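Local coordinates for protein transcriptional regulator, BadM/Rrf2 family (Thermincola potens, PDB 4CIC) that probably binds DNA as an Rrf2-family transcription factor of the IscR type, a regulator linked to iron-sulfur cluster biogenesis, at residues Tyr13-Met18 and Ile78-Ile83. The protein carries 3 engineered substitutions. Residues are numbered along the deposited sequence; the frame is centred on the assembly and turned at random.
Sequences YGVQAM and IKVGDI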
loop_
_atom_site.group_PDB
_atom_site.type_symbol
_atom_site.label_atom_id
_atom_site.label_comp_id
_atom_site.label_asym_id
_atom_site.label_seq_id
_atom_site.Cartn_x
_atom_site.Cartn_y
_atom_site.Cartn_z
ATOM N N TYR A 13 -5.267 12.025 7.765
ATOM C CA TYR A 13 -5.528 13.011 8.819
ATOM C C TYR A 13 -4.837 12.688 10.147
ATOM O O TYR A 13 -4.437 13.611 10.884
ATOM C CB TYR A 13 -7.034 13.251 8.985
ATOM C CG TYR A 13 -7.672 13.814 7.726
ATOM C CD1 TYR A 13 -6.893 14.387 6.726
ATOM C CD2 TYR A 13 -9.042 13.788 7.543
ATOM C CE1 TYR A 13 -7.462 14.910 5.571
ATOM C CE2 TYR A 13 -9.620 14.303 6.382
ATOM C CZ TYR A 13 -8.823 14.861 5.405
ATOM O OH TYR A 13 -9.389 15.375 4.259
ATOM N N GLY A 14 -4.694 11.404 10.465
ATOM C CA GLY A 14 -3.990 10.984 11.667
ATOM C C GLY A 14 -2.555 11.480 11.676
ATOM O O GLY A 14 -2.077 12.127 12.643
ATOM N N VAL A 15 -1.870 11.236 10.571
ATOM C CA VAL A 15 -0.492 11.688 10.443
ATOM C C VAL A 15 -0.409 13.205 10.350
ATOM O O VAL A 15 0.470 13.795 10.980
ATOM C CB VAL A 15 0.215 10.993 9.262
ATOM C CG1 VAL A 15 1.645 11.519 9.093
ATOM C CG2 VAL A 15 0.232 9.500 9.522
ATOM N N GLN A 16 -1.306 13.845 9.599
ATOM C CA GLN A 16 -1.278 15.315 9.541
ATOM C C GLN A 16 -1.431 15.927 10.922
ATOM O O GLN A 16 -0.750 16.898 11.252
ATOM C CB GLN A 16 -2.389 15.886 8.657
ATOM C CG GLN A 16 -2.096 15.846 7.178
ATOM C CD GLN A 16 -3.172 16.571 6.386
ATOM O OE1 GLN A 16 -4.213 16.001 6.066
ATOM N NE2 GLN A 16 -2.929 17.835 6.081
ATOM N N ALA A 17 -2.348 15.388 11.719
ATOM C CA ALA A 17 -2.631 16.002 13.024
ATOM C C ALA A 17 -1.452 15.777 13.969
ATOM O O ALA A 17 -1.071 16.680 14.735
ATOM C CB ALA A 17 -3.901 15.408 13.607
ATOM N N MET A 18 -0.858 14.579 13.896
ATOM C CA MET A 18 0.280 14.263 14.756
ATOM C C MET A 18 1.475 15.097 14.357
ATOM O O MET A 18 2.236 15.546 15.219
ATOM C CB MET A 18 0.622 12.771 14.701
ATOM C CG MET A 18 -0.440 11.883 15.377
ATOM S SD MET A 18 -0.426 12.147 17.190
ATOM C CE MET A 18 1.175 11.509 17.622
ATOM N N ILE A 78 8.240 8.600 18.162
ATOM C CA ILE A 78 6.986 8.217 17.509
ATOM C C ILE A 78 7.257 7.920 16.043
ATOM O O ILE A 78 7.527 8.837 15.267
ATOM C CB ILE A 78 5.899 9.337 17.630
ATOM C CG1 ILE A 78 5.629 9.642 19.098
ATOM C CG2 ILE A 78 4.606 8.888 16.922
ATOM C CD1 ILE A 78 4.740 10.862 19.328
ATOM N N LYS A 79 7.163 6.644 15.654
ATOM C CA LYS A 79 7.256 6.265 14.244
ATOM C C LYS A 79 5.922 6.500 13.544
ATOM O O LYS A 79 4.874 6.390 14.160
ATOM C CB LYS A 79 7.614 4.771 14.094
ATOM C CG LYS A 79 8.949 4.403 14.685
ATOM C CD LYS A 79 9.118 2.906 14.767
ATOM C CE LYS A 79 10.455 2.551 15.395
ATOM N NZ LYS A 79 10.661 1.066 15.426
ATOM N N VAL A 80 5.950 6.823 12.255
ATOM C CA VAL A 80 4.704 6.982 11.522
ATOM C C VAL A 80 3.913 5.673 11.609
ATOM O O VAL A 80 2.689 5.675 11.749
ATOM C CB VAL A 80 4.942 7.381 10.057
ATOM C CG1 VAL A 80 3.632 7.433 9.315
ATOM C CG2 VAL A 80 5.606 8.760 10.013
ATOM N N GLY A 81 4.620 4.560 11.522
ATOM C CA GLY A 81 3.978 3.264 11.656
ATOM C C GLY A 81 3.247 3.037 12.977
ATOM O O GLY A 81 2.250 2.307 13.012
ATOM N N ASP A 82 3.755 3.618 14.067
ATOM C CA ASP A 82 3.088 3.548 15.373
ATOM C C ASP A 82 1.715 4.209 15.292
ATOM O O ASP A 82 0.751 3.745 15.893
ATOM C CB ASP A 82 3.849 4.323 16.460
ATOM C CG ASP A 82 5.202 3.723 16.825
ATOM O OD1 ASP A 82 5.410 2.507 16.628
ATOM O OD2 ASP A 82 6.056 4.489 17.356
ATOM N N ILE A 83 1.649 5.347 14.611
ATOM C CA ILE A 83 0.395 6.065 14.484
ATOM C C ILE A 83 -0.589 5.220 13.668
ATOM O O ILE A 83 -1.756 5.061 14.034
ATOM C CB ILE A 83 0.613 7.413 13.773
ATOM C CG1 ILE A 83 1.574 8.283 14.590
ATOM C CG2 ILE A 83 -0.716 8.069 13.490
ATOM C CD1 ILE A 83 2.084 9.498 13.807
#
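Met18 and Ile83 run past each other in opposite directions, and their apolar chains lie alongside. Ile83 CD1 sits 3.7 Å from Met18 CB and 3.8 Å from Met18 CG. Met18 then bends at chi2 and chi3 (-69° and -66°), which carries its CE methyl on to Ile78 CD1 at 4.0 Å; these two side chains cross at about a right angle. The other branch of Ile83, CG2, faces the backbone of helix 9-23 and lies 4.3 Å from Gly14 C. Gly14 presents bare backbone to this methyl. Val15 CG2 meets Val80 CG1 at 4.0 Å, again with the side chains crosswise. No hydrogen bond joins the two segments, and every touching residue is buried. Within 78-83, Lys79 N, at the N-cap of helix 80-87, donates to Asp82 OD2 over 3.0 Å, from above the carboxylate plane. Leu133 and Met136 of helix 133-143 and Leu53 of helix 43-55 extend the apolar cluster. Thr113 of the second subunit packs on Val15. The contact is hydrophobic core packing between helix 9-23 and the start of helix 80-87, with a loop residue just before it, in a winged helix-turn-helix protein of the Rrf2 family.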